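Local coordinates for protein ribokinase (Giardia lamblia, PDB 6WHJ) that probably phosphorylates ribose at O-5 with ATP and magnesium, giving the ribose 5-phosphate used for nucleotide synthesis and the pentose phosphate pathway, at residues Ser14-Asp18 / Phe73-Ile77; Ala51-Leu56 / Gly278-Val282; Phe63-Gly69 / Pro87-Val93; Gly121-Pro125 / Asn151-Phe155; Asn174-Tyr178 / Glu200-Ile204. One frame throughout, in Å; residues are numbered along the deposited sequence.

Interaction 1 (Ser14-Asp18 / Phe73-Ile77); sequences SYNRD and FGDEI. With EDO (1,2-ethanediol), chain F.
R17 and F73 meet over a face of the phenyl ring, in a CH-pi contact and a flat guanidinium stack along one side chain. The aliphatic part makes the first, R17 CG lying 3.5 Å from the centroid of the F73 ring, almost above its centre. Farther out, the chain bends at chi2 (54°) and lays the guanidinium flat on the same ring, with centres 4.7 Å apart and planes inclined by 24°. A second CH-pi contact joins Y15 and I77: I77 CG1 is 3.8 Å from the centroid of the tyrosine ring and displaced toward its rim, while I77 CD1 touches Y15 CE1 at 3.5 Å.

The ionic part is a salt bridge of 3.0 Å from R17 NH1 to E76 OE2. The nitrogen meets the oxygen nearly along the C-O bond, and the oxygen lies 17° out of the guanidinium plane. R17 NE is bonded to S39 OG.

Between these groups one water accepts from R17 NH1 (2.9 Å), donates to F73 O (2.6 Å) and is bonded to Y15 OH, whose stronger partner is H41. On the side of the strand turned from helix 72-84, O2 of an ethanediol, probably from the crystallisation liquor, takes a bond from N16 ND2 (3.2 Å) and gives one to D18 OD1; the diol is also bonded to E146.

N16, R17, D18 and E146 are predicted substrate-binding residues. With R17 stacked, and its charge probably offset by E76, strand 16-22 is held against helix 72-84, while the diol held by N16 and D18 may mark the sugar pocket.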
# COMPACT_ATOMS: atom_id res chain seq x y z
N SER B 14 4.16 15.35 -10.61
CA SER B 14 3.59 14.84 -9.37
C SER B 14 4.61 14.71 -8.25
O SER B 14 5.82 14.54 -8.49
CB SER B 14 2.95 13.48 -9.63
OG SER B 14 3.95 12.60 -10.09
N TYR B 15 4.11 14.78 -7.02
CA TYR B 15 4.82 14.27 -5.86
C TYR B 15 3.93 13.22 -5.22
O TYR B 15 2.75 13.48 -4.93
CB TYR B 15 5.17 15.35 -4.83
CG TYR B 15 5.68 14.70 -3.55
CD1 TYR B 15 6.99 14.25 -3.47
CD2 TYR B 15 4.84 14.45 -2.48
CE1 TYR B 15 7.46 13.61 -2.35
CE2 TYR B 15 5.31 13.80 -1.34
CZ TYR B 15 6.62 13.38 -1.29
OH TYR B 15 7.13 12.74 -0.17
N ASN B 16 4.49 12.03 -4.98
CA ASN B 16 3.81 10.97 -4.26
C ASN B 16 4.70 10.54 -3.10
O ASN B 16 5.91 10.36 -3.26
CB ASN B 16 3.53 9.76 -5.16
CG ASN B 16 2.62 10.08 -6.33
OD1 ASN B 16 1.59 10.73 -6.18
ND2 ASN B 16 3.00 9.63 -7.52
N ARG B 17 4.09 10.37 -1.92
CA ARG B 17 4.76 9.68 -0.83
C ARG B 17 4.65 8.18 -1.10
O ARG B 17 3.54 7.63 -1.15
CB ARG B 17 4.14 10.05 0.51
CG ARG B 17 4.86 9.47 1.72
CD ARG B 17 6.32 9.83 1.67
NE ARG B 17 7.08 9.40 2.84
CZ ARG B 17 7.57 10.21 3.77
NH1 ARG B 17 7.41 11.53 3.68
NH2 ARG B 17 8.25 9.70 4.79
N ASP B 18 5.78 7.53 -1.32
CA ASP B 18 5.80 6.11 -1.65
C ASP B 18 5.66 5.29 -0.37
O ASP B 18 6.46 5.43 0.56
CB ASP B 18 7.10 5.76 -2.37
CG ASP B 18 7.11 6.15 -3.84
OD1 ASP B 18 6.05 6.48 -4.41
OD2 ASP B 18 8.21 6.16 -4.42
N PHE B 73 2.86 15.01 5.11
CA PHE B 73 3.64 14.69 3.92
C PHE B 73 3.91 15.92 3.06
O PHE B 73 5.00 16.07 2.50
CB PHE B 73 2.93 13.61 3.10
CG PHE B 73 2.95 12.24 3.73
CD1 PHE B 73 3.83 11.95 4.76
CD2 PHE B 73 2.11 11.24 3.27
CE1 PHE B 73 3.86 10.69 5.33
CE2 PHE B 73 2.14 9.98 3.83
CZ PHE B 73 3.02 9.70 4.86
N GLY B 74 2.91 16.79 2.92
CA GLY B 74 3.11 18.01 2.14
C GLY B 74 4.12 18.94 2.79
O GLY B 74 4.96 19.53 2.10
N ASP B 75 4.06 19.08 4.12
CA ASP B 75 5.03 19.92 4.80
C ASP B 75 6.44 19.35 4.67
O ASP B 75 7.40 20.09 4.45
CB ASP B 75 4.67 20.06 6.28
CG ASP B 75 3.34 20.79 6.51
OD1 ASP B 75 2.93 21.59 5.65
OD2 ASP B 75 2.73 20.57 7.57
N GLU B 76 6.57 18.02 4.77
CA GLU B 76 7.89 17.41 4.74
C GLU B 76 8.56 17.56 3.38
O GLU B 76 9.79 17.73 3.31
CB GLU B 76 7.82 15.93 5.12
CG GLU B 76 7.32 15.68 6.55
CD GLU B 76 7.42 14.22 6.98
OE1 GLU B 76 7.21 13.94 8.19
OE2 GLU B 76 7.67 13.36 6.10
N ILE B 77 7.80 17.53 2.28
CA ILE B 77 8.45 17.61 0.98
C ILE B 77 8.87 19.04 0.67
O ILE B 77 9.92 19.26 0.04
CB ILE B 77 7.57 16.99 -0.12
CG1 ILE B 77 8.34 16.92 -1.44
CG2 ILE B 77 6.27 17.74 -0.30
CD1 ILE B 77 9.65 16.12 -1.34
C1 EDO F . 6.31 6.65 -9.23
O1 EDO F . 5.03 6.24 -9.73
C2 EDO F . 6.31 6.61 -7.70
O2 EDO F . 5.07 7.18 -7.24
O HOH W 1 6.19 13.74 2.20

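Interaction 2 (Ala51-Leu56 / Gly278-Val282); sequences ACGKVL and GSFCV
V282 is the residue most deeply engaged, reaching from helix 272-287 into the last turn of helix 44-55. Its two methyls divide the work: CG2 lies 3.7 Å from L56 CG and also touches the backbone O of C52, whereas CG1 reaches L56 CD2 at 3.7 Å and V55 CG1 at 4.1 Å. With CG1 trans to the backbone nitrogen (chi1 164°), both methyls of V282 are turned to the opposing helix. V55 CG2 packs against the S279 hydroxyl, 3.6 Å from S279 OG, which is already bonded to C275 O in its own helix. One turn back toward the N termini, side chains give way to backbone. G278 presents a bare CA to A51 CB at 4.2 Å, and C52 SG lies alongside its carbonyl, 3.6 Å from G278 O.

G278, with no side chain to stand between the helices at A51 CB, allows a close crossing: the axes of 51-55 and 278-282 approach to 8.3 Å at -54°, with G278 and C52 opposite each other. These are two helices of the alpha/beta core of the PfkB family, and 272-287 carries near its start D274, the predicted catalytic base, whose side chain is about 6 Å from that of A51.

The second shell is the central sheet on one hand and the C-terminal helices on the other. C52 and L56 rest on A62, and C281 on L140 and V142, while V55 is covered by F310 and S279 by A314 of helix 301-318. V55 O accepts a bond from R331 NH2.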
# COMPACT_ATOMS: atom_id res chain seq x y z
N ALA B 51 16.53 14.63 -9.25
CA ALA B 51 17.68 14.19 -10.03
C ALA B 51 18.35 15.36 -10.74
O ALA B 51 19.59 15.42 -10.81
CB ALA B 51 17.25 13.12 -11.04
N CYS B 52 17.56 16.31 -11.26
CA CYS B 52 18.14 17.51 -11.85
C CYS B 52 18.99 18.25 -10.82
O CYS B 52 20.16 18.56 -11.07
CB CYS B 52 17.06 18.44 -12.40
SG CYS B 52 16.32 17.94 -13.98
N GLY B 53 18.41 18.54 -9.65
CA GLY B 53 19.13 19.28 -8.63
C GLY B 53 20.43 18.62 -8.20
O GLY B 53 21.41 19.31 -7.92
N LYS B 54 20.46 17.28 -8.18
CA LYS B 54 21.68 16.60 -7.72
C LYS B 54 22.74 16.50 -8.80
O LYS B 54 23.94 16.48 -8.49
CB LYS B 54 21.35 15.21 -7.20
CG LYS B 54 20.54 15.19 -5.92
CD LYS B 54 20.56 13.78 -5.33
CE LYS B 54 19.92 13.71 -3.97
NZ LYS B 54 19.56 12.29 -3.68
N VAL B 55 22.35 16.42 -10.07
CA VAL B 55 23.31 16.29 -11.14
C VAL B 55 23.73 17.66 -11.66
O VAL B 55 24.79 17.79 -12.29
CB VAL B 55 22.71 15.40 -12.25
CG1 VAL B 55 23.62 15.31 -13.45
CG2 VAL B 55 22.46 13.98 -11.71
N LEU B 56 22.95 18.70 -11.37
CA LEU B 56 23.30 20.05 -11.75
C LEU B 56 24.50 20.53 -10.94
O LEU B 56 24.70 20.15 -9.79
CB LEU B 56 22.12 20.98 -11.49
CG LEU B 56 21.12 21.14 -12.62
CD1 LEU B 56 19.98 22.00 -12.13
CD2 LEU B 56 21.78 21.75 -13.85
N GLY B 278 16.16 12.97 -15.69
CA GLY B 278 16.70 14.18 -15.08
C GLY B 278 18.09 14.53 -15.59
O GLY B 278 18.35 15.68 -15.94
N SER B 279 18.99 13.54 -15.61
CA SER B 279 20.35 13.79 -16.09
C SER B 279 20.36 14.19 -17.56
O SER B 279 21.08 15.12 -17.95
CB SER B 279 21.22 12.56 -15.87
OG SER B 279 21.14 12.15 -14.52
N PHE B 280 19.54 13.52 -18.37
CA PHE B 280 19.41 13.88 -19.78
C PHE B 280 19.04 15.35 -19.93
O PHE B 280 19.61 16.06 -20.77
CB PHE B 280 18.35 12.99 -20.45
CG PHE B 280 18.09 13.33 -21.88
CD1 PHE B 280 19.04 13.09 -22.86
CD2 PHE B 280 16.90 13.96 -22.24
CE1 PHE B 280 18.80 13.41 -24.19
CE2 PHE B 280 16.64 14.29 -23.57
CZ PHE B 280 17.60 14.02 -24.55
N CYS B 281 18.11 15.84 -19.10
CA CYS B 281 17.71 17.24 -19.18
C CYS B 281 18.83 18.16 -18.72
O CYS B 281 19.03 19.23 -19.31
CB CYS B 281 16.44 17.47 -18.37
SG CYS B 281 14.98 16.74 -19.12
N VAL B 282 19.55 17.78 -17.66
CA VAL B 282 20.65 18.62 -17.19
C VAL B 282 21.68 18.82 -18.30
O VAL B 282 22.04 19.95 -18.64
CB VAL B 282 21.29 18.02 -15.92
CG1 VAL B 282 22.65 18.66 -15.65
CG2 VAL B 282 20.37 18.25 -14.73

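Interaction 3 (Phe63-Gly69 / Pro87-Val93); sequences FFVGAVG and PNCIKQV
F63 lays one ring face over the backbone of the 87-93 segment, above N88 CA, with its CE1 corner 3.6 Å from N88 C. P87 CB touches F63 CD1, and C89 SG comes up obliquely beside F63 CE2, a sulfur-aromatic contact with the sulfur 4.7 Å from the ring centroid and 63° off its normal. The ring of F64 is turned the other way. The backbone N of G66 lies over the centre of one of its faces, I90 CD1 lies at its edge, near the ring plane and 3.7 Å from F64 CD2, and Y81 of helix 72-84 meets it at a small interplanar angle.

Strands 67-69 and 91-93 pair in parallel, and a lone bridge joins F64 and N88. Five backbone bonds connect the segments, two given by 63-69 (F64 N to P87 O, V68 N to K91 O) and three by 87-93 (C89 N to F64 O, 3.0 Å; K91 N to G66 O; V93 N to V68 O, 2.8 Å). This is the pairing of a beta-alpha-beta crossover, strand 62-69, helix 72-84, strand 91-93, in which 91-93 forms one edge of the central nine-stranded sheet.

V68 CG2 packs on I90 CG2 at 3.7 Å and on Q92 CG at 3.5 Å. Q92 carries its amide on to G69, NE2 binding G69 O at 3.0 Å in the carbonyl plane; the same nitrogen is bonded to D75 of the crossover helix. N88, with chi1 at 62°, makes an Asx turn, its OD1 accepting from I90 N on a lone pair in the carbonyl plane, while its ND2 is bonded to I86 O.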
# COMPACT_ATOMS: atom_id res chain seq x y z
N PHE B 63 13.64 23.70 -11.34
CA PHE B 63 12.46 24.33 -10.76
C PHE B 63 11.34 23.29 -10.80
O PHE B 63 11.01 22.79 -11.88
CB PHE B 63 12.07 25.60 -11.53
CG PHE B 63 11.03 26.45 -10.84
CD1 PHE B 63 11.35 27.20 -9.72
CD2 PHE B 63 9.74 26.53 -11.34
CE1 PHE B 63 10.39 27.99 -9.10
CE2 PHE B 63 8.78 27.31 -10.72
CZ PHE B 63 9.11 28.04 -9.60
N PHE B 64 10.79 22.94 -9.64
CA PHE B 64 9.74 21.94 -9.58
C PHE B 64 8.39 22.62 -9.39
O PHE B 64 8.26 23.53 -8.56
CB PHE B 64 9.99 20.93 -8.46
CG PHE B 64 8.88 19.92 -8.29
CD1 PHE B 64 8.46 19.14 -9.37
CD2 PHE B 64 8.27 19.72 -7.05
CE1 PHE B 64 7.44 18.22 -9.22
CE2 PHE B 64 7.25 18.79 -6.90
CZ PHE B 64 6.83 18.04 -7.98
N VAL B 65 7.41 22.20 -10.17
CA VAL B 65 6.05 22.71 -10.10
C VAL B 65 5.14 21.54 -9.78
O VAL B 65 5.04 20.60 -10.57
CB VAL B 65 5.63 23.38 -11.42
CG1 VAL B 65 4.23 23.98 -11.28
CG2 VAL B 65 6.66 24.41 -11.86
N GLY B 66 4.48 21.60 -8.62
CA GLY B 66 3.60 20.53 -8.18
C GLY B 66 2.70 20.98 -7.06
O GLY B 66 2.88 22.06 -6.50
N ALA B 67 1.74 20.13 -6.72
CA ALA B 67 0.76 20.41 -5.67
C ALA B 67 0.70 19.25 -4.68
O ALA B 67 0.71 18.08 -5.08
CB ALA B 67 -0.63 20.67 -6.25
N VAL B 68 0.69 19.59 -3.39
CA VAL B 68 0.60 18.65 -2.29
C VAL B 68 -0.46 19.16 -1.31
O VAL B 68 -0.92 20.30 -1.38
CB VAL B 68 1.95 18.46 -1.57
CG1 VAL B 68 3.01 17.95 -2.54
CG2 VAL B 68 2.39 19.77 -0.88
N GLY B 69 -0.85 18.29 -0.38
CA GLY B 69 -1.88 18.64 0.57
C GLY B 69 -1.36 19.48 1.72
O GLY B 69 -0.17 19.71 1.88
N PRO B 87 14.82 25.29 -6.15
CA PRO B 87 13.65 26.17 -6.18
C PRO B 87 12.41 25.44 -6.67
O PRO B 87 12.49 24.49 -7.45
CB PRO B 87 14.06 27.27 -7.18
CG PRO B 87 15.55 27.21 -7.23
CD PRO B 87 15.89 25.77 -7.03
N ASN B 88 11.26 25.89 -6.21
CA ASN B 88 10.01 25.26 -6.60
C ASN B 88 8.88 26.24 -6.32
O ASN B 88 9.08 27.27 -5.68
CB ASN B 88 9.79 23.95 -5.85
CG ASN B 88 9.69 24.16 -4.36
OD1 ASN B 88 8.63 24.54 -3.86
ND2 ASN B 88 10.78 23.92 -3.65
N CYS B 89 7.70 25.94 -6.86
CA CYS B 89 6.47 26.58 -6.38
C CYS B 89 5.45 25.49 -6.04
O CYS B 89 4.35 25.42 -6.58
CB CYS B 89 5.91 27.61 -7.38
SG CYS B 89 5.54 26.96 -9.01
N ILE B 90 5.84 24.60 -5.13
CA ILE B 90 4.95 23.56 -4.62
C ILE B 90 3.80 24.23 -3.86
O ILE B 90 4.00 24.83 -2.80
CB ILE B 90 5.68 22.54 -3.72
CG1 ILE B 90 6.84 21.89 -4.47
CG2 ILE B 90 4.70 21.52 -3.24
CD1 ILE B 90 7.74 21.05 -3.60
N LYS B 91 2.61 24.19 -4.44
CA LYS B 91 1.43 24.76 -3.83
C LYS B 91 0.78 23.74 -2.89
O LYS B 91 0.54 22.60 -3.28
CB LYS B 91 0.46 25.19 -4.92
CG LYS B 91 0.96 26.35 -5.80
CD LYS B 91 1.55 27.54 -5.03
CE LYS B 91 2.20 28.52 -6.02
NZ LYS B 91 2.94 29.67 -5.42
N GLN B 92 0.48 24.15 -1.66
CA GLN B 92 -0.23 23.28 -0.73
C GLN B 92 -1.72 23.58 -0.78
O GLN B 92 -2.14 24.72 -0.56
CB GLN B 92 0.31 23.45 0.69
CG GLN B 92 1.64 22.74 0.88
CD GLN B 92 2.11 22.70 2.32
OE1 GLN B 92 2.66 23.66 2.85
NE2 GLN B 92 1.91 21.54 2.96
N VAL B 93 -2.54 22.55 -1.06
CA VAL B 93 -3.98 22.70 -1.26
C VAL B 93 -4.73 21.88 -0.22
O VAL B 93 -4.22 20.89 0.31
CB VAL B 93 -4.41 22.27 -2.69
CG1 VAL B 93 -3.66 23.05 -3.75
CG2 VAL B 93 -4.20 20.79 -2.89

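Interaction 4 (Gly121-Pro125 / Asn151-Phe155); sequences GMLKP and NTLLF
The loop from L123 to P125 runs past the helical turn N151-F155, with K124 CA 5.3 Å from N151 CA and P125 CA 6.0 Å from F155 CA. The F155 ring is the centre of the contact. P125 CD stands almost squarely over one face, 4.0 Å from the ring centroid and 6° off its normal, in a CH-pi contact. L123 approaches differently: its backbone O lies at the ring edge near the plane, 3.3 Å from F155 CE2, and its CG crosses the same corner of the ring at 3.8 Å. P125 is further seated on L154, whose CB touches P125 CD at 3.5 Å.

N151 supplies the polar part. With CG beside the backbone N (chi1 -68°), its amide reaches the loop and spans it, ND2 toward G121 and OD1 beside K124 CG. A water accepts from N151 ND2 (3.0 Å) and donates to L123 O (3.1 Å), tying the amide to the loop through solvent. G121 O is also close to ND2, but the angle is too poor for a hydrogen bond.

At the start of helix 149-165, S148 OG accepts a bond from N151 N. Farther in, F155 and L123 both rest on I12 of strand 9-12, and F155 also on M143 of strand 140-143. The loop between strand 111-116 and helix 131-135 is thus laid over the helix where both meet the central sheet, while T152 and L153 turn to helix 184-188.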
# COMPACT_ATOMS: atom_id res chain seq x y z
N GLY B 121 -3.98 15.94 -8.48
CA GLY B 121 -5.10 16.24 -9.35
C GLY B 121 -5.55 17.69 -9.32
O GLY B 121 -6.39 18.07 -10.15
N MET B 122 -5.03 18.52 -8.40
CA MET B 122 -5.38 19.94 -8.37
C MET B 122 -4.39 20.83 -9.10
O MET B 122 -4.64 22.04 -9.22
CB MET B 122 -5.50 20.46 -6.93
CG MET B 122 -6.83 20.22 -6.26
SD MET B 122 -7.08 18.54 -5.70
CE MET B 122 -8.61 18.78 -4.79
N LEU B 123 -3.27 20.28 -9.57
CA LEU B 123 -2.23 21.07 -10.25
C LEU B 123 -2.76 21.47 -11.62
O LEU B 123 -2.82 20.65 -12.54
CB LEU B 123 -0.94 20.26 -10.36
CG LEU B 123 0.30 20.97 -10.91
CD1 LEU B 123 0.69 22.10 -9.99
CD2 LEU B 123 1.47 20.02 -11.06
N LYS B 124 -3.16 22.73 -11.75
CA LYS B 124 -3.64 23.39 -12.95
C LYS B 124 -2.80 24.63 -13.15
O LYS B 124 -2.14 25.09 -12.22
CB LYS B 124 -5.11 23.84 -12.85
CG LYS B 124 -6.14 22.97 -12.20
CD LYS B 124 -7.46 23.73 -12.21
CE LYS B 124 -8.66 22.83 -12.08
NZ LYS B 124 -8.50 21.90 -10.93
N PRO B 125 -2.80 25.21 -14.36
CA PRO B 125 -2.14 26.52 -14.52
C PRO B 125 -2.62 27.56 -13.52
O PRO B 125 -1.79 28.27 -12.94
CB PRO B 125 -2.51 26.91 -15.96
CG PRO B 125 -2.68 25.60 -16.66
CD PRO B 125 -3.29 24.67 -15.64
N ASN B 151 -5.89 18.54 -16.77
CA ASN B 151 -4.97 19.58 -16.35
C ASN B 151 -3.65 19.53 -17.11
O ASN B 151 -3.02 20.57 -17.30
CB ASN B 151 -4.73 19.47 -14.85
CG ASN B 151 -5.97 19.81 -14.04
OD1 ASN B 151 -6.83 20.55 -14.51
ND2 ASN B 151 -6.07 19.26 -12.84
N THR B 152 -3.23 18.34 -17.53
CA THR B 152 -2.09 18.24 -18.43
C THR B 152 -2.35 19.03 -19.71
O THR B 152 -1.47 19.75 -20.19
CB THR B 152 -1.79 16.78 -18.75
OG1 THR B 152 -1.49 16.09 -17.53
CG2 THR B 152 -0.60 16.67 -19.67
N LEU B 153 -3.56 18.91 -20.27
CA LEU B 153 -3.88 19.62 -21.50
C LEU B 153 -3.93 21.13 -21.26
O LEU B 153 -3.63 21.91 -22.18
CB LEU B 153 -5.20 19.11 -22.09
CG LEU B 153 -5.15 17.66 -22.56
CD1 LEU B 153 -6.39 17.26 -23.31
CD2 LEU B 153 -3.89 17.39 -23.40
N LEU B 154 -4.31 21.55 -20.06
CA LEU B 154 -4.21 22.97 -19.75
C LEU B 154 -2.75 23.41 -19.70
O LEU B 154 -2.40 24.47 -20.22
CB LEU B 154 -4.92 23.30 -18.43
CG LEU B 154 -6.44 23.13 -18.35
CD1 LEU B 154 -6.94 23.43 -16.95
CD2 LEU B 154 -7.15 24.00 -19.37
N PHE B 155 -1.87 22.59 -19.09
CA PHE B 155 -0.46 22.95 -19.08
C PHE B 155 0.14 22.92 -20.48
O PHE B 155 1.02 23.72 -20.79
CB PHE B 155 0.35 22.03 -18.16
CG PHE B 155 0.28 22.40 -16.72
CD1 PHE B 155 0.82 23.60 -16.28
CD2 PHE B 155 -0.33 21.56 -15.80
CE1 PHE B 155 0.74 23.97 -14.96
CE2 PHE B 155 -0.41 21.92 -14.47
CZ PHE B 155 0.13 23.11 -14.04
O HOH W 2 -3.62 17.74 -11.94

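Interaction 5 (Asn174-Tyr178 / Glu200-Ile204); sequences NPAPY and EALEI
Y178 and E203 are brought together by two torsions: chi1 of 171° swings the tyrosine ring out toward the helix, and chi2 of -96° bends the glutamate back across it. E203 CB stands over the ring centre, 3.5 Å from the Y178 centroid in a CH-pi contact, and the carboxylate beyond it stacks almost parallel to the ring, with E203 OE1 3.8 Å from Y178 CE2. I204 lies at the ring edge, its CG1 3.9 Å from Y178 CD1, and its CD1 continues to P175, touching CB at 3.7 Å.

E200 lies along the loop, bent at chi2, with CG and CD against P175 O and OE1 beside A176 CB. Two waters tie its carboxylate to the loop. One donates to E200 OE2 (2.6 Å) and accepts from N174 ND2, which is also bonded to C195 O; the other donates to E200 OE1 (2.6 Å) and accepts from Y178 N. The loop itself is sharply folded: an inverse gamma turn centred on P175 brings A176 N to N174 O at 2.7 Å, and P177 follows a cis peptide.

P177 rests on E146, a predicted substrate-binding residue, and on T32 of the second subunit. N197 and E200 are the first and last residues of an N-x-x-E sequence, and E200 N is bonded to N197 OD1. This fits the NXXE signature of the PfkB family, generally linked to magnesium and phosphate binding, consistent with the predicted ATP contact of N197.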
# COMPACT_ATOMS: atom_id res chain seq x y z
N ASN B 174 7.99 12.70 -20.94
CA ASN B 174 8.22 11.32 -20.56
C ASN B 174 6.89 10.66 -20.23
O ASN B 174 6.36 10.87 -19.13
CB ASN B 174 9.17 11.25 -19.36
CG ASN B 174 9.28 9.86 -18.78
OD1 ASN B 174 9.33 9.70 -17.56
ND2 ASN B 174 9.31 8.85 -19.63
N PRO B 175 6.31 9.84 -21.12
CA PRO B 175 4.92 9.37 -20.95
C PRO B 175 4.78 8.24 -19.92
O PRO B 175 4.34 7.14 -20.24
CB PRO B 175 4.56 8.91 -22.36
CG PRO B 175 5.86 8.35 -22.87
CD PRO B 175 6.93 9.27 -22.34
N ALA B 176 5.12 8.53 -18.66
CA ALA B 176 5.17 7.49 -17.64
C ALA B 176 4.33 7.83 -16.42
O ALA B 176 4.36 8.96 -15.94
CB ALA B 176 6.62 7.27 -17.20
N PRO B 177 3.54 6.87 -15.90
CA PRO B 177 3.27 5.55 -16.47
C PRO B 177 2.22 5.62 -17.56
O PRO B 177 1.47 6.60 -17.61
CB PRO B 177 2.74 4.76 -15.27
CG PRO B 177 2.03 5.79 -14.45
CD PRO B 177 2.88 7.04 -14.59
N TYR B 178 2.13 4.59 -18.39
CA TYR B 178 1.13 4.60 -19.45
C TYR B 178 -0.28 4.71 -18.88
O TYR B 178 -0.66 3.95 -17.98
CB TYR B 178 1.24 3.35 -20.32
CG TYR B 178 0.08 3.27 -21.28
CD1 TYR B 178 -0.02 4.14 -22.35
CD2 TYR B 178 -0.95 2.35 -21.07
CE1 TYR B 178 -1.09 4.08 -23.22
CE2 TYR B 178 -2.02 2.29 -21.92
CZ TYR B 178 -2.09 3.15 -23.00
OH TYR B 178 -3.17 3.08 -23.85
N GLU B 200 5.81 1.61 -23.18
CA GLU B 200 5.03 2.84 -23.28
C GLU B 200 4.85 3.26 -24.73
O GLU B 200 3.78 3.76 -25.11
CB GLU B 200 5.68 3.95 -22.46
CG GLU B 200 5.40 3.85 -20.97
CD GLU B 200 6.52 4.39 -20.12
OE1 GLU B 200 6.52 4.11 -18.91
OE2 GLU B 200 7.39 5.12 -20.66
N ALA B 201 5.90 3.10 -25.55
CA ALA B 201 5.77 3.42 -26.97
C ALA B 201 4.80 2.48 -27.66
O ALA B 201 4.05 2.89 -28.55
CB ALA B 201 7.14 3.36 -27.64
N LEU B 202 4.79 1.21 -27.24
CA LEU B 202 3.91 0.24 -27.87
C LEU B 202 2.46 0.47 -27.49
O LEU B 202 1.56 0.24 -28.30
CB LEU B 202 4.34 -1.18 -27.51
CG LEU B 202 5.53 -1.68 -28.32
CD1 LEU B 202 5.96 -3.07 -27.88
CD2 LEU B 202 5.19 -1.64 -29.81
N GLU B 203 2.21 0.92 -26.26
CA GLU B 203 0.84 1.14 -25.82
C GLU B 203 0.25 2.42 -26.41
O GLU B 203 -0.96 2.48 -26.63
CB GLU B 203 0.77 1.20 -24.30
CG GLU B 203 1.07 -0.12 -23.61
CD GLU B 203 -0.20 -0.89 -23.27
OE1 GLU B 203 -1.21 -0.74 -24.00
OE2 GLU B 203 -0.18 -1.65 -22.27
N ILE B 204 1.09 3.41 -26.74
CA ILE B 204 0.56 4.66 -27.27
C ILE B 204 0.24 4.58 -28.76
O ILE B 204 -0.46 5.46 -29.27
CB ILE B 204 1.57 5.79 -26.92
CG1 ILE B 204 1.59 6.04 -25.41
CG2 ILE B 204 1.27 7.11 -27.61
CD1 ILE B 204 2.72 6.96 -24.93
O HOH W 3 9.53 5.65 -19.30
O HOH W 4 4.47 2.65 -18.13

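From the N terminus, strand 16-22 opens interaction 1, helix 44-55 interaction 2 and strand 62-69 interaction 3. Helix 72-84 then closes interaction 1 and strand 91-93 interaction 3, making these two cross; they touch through D75 and Q92. Interactions 4 and 5 follow in series, each closing a short loop, and L123 of interaction 4 packs on G66 of interaction 3. Interaction 2 closes last, at 278-282: it encloses interactions 3, 4 and 5 and crosses interaction 1. They join the four-stranded sheet to the core, a crossover to the central sheet's edge, helix 44-55 to helix 272-287, helix 149-165 to the loop after 111-116, and helix 198-205 to the loop after 170-173, beside the predicted ATP site.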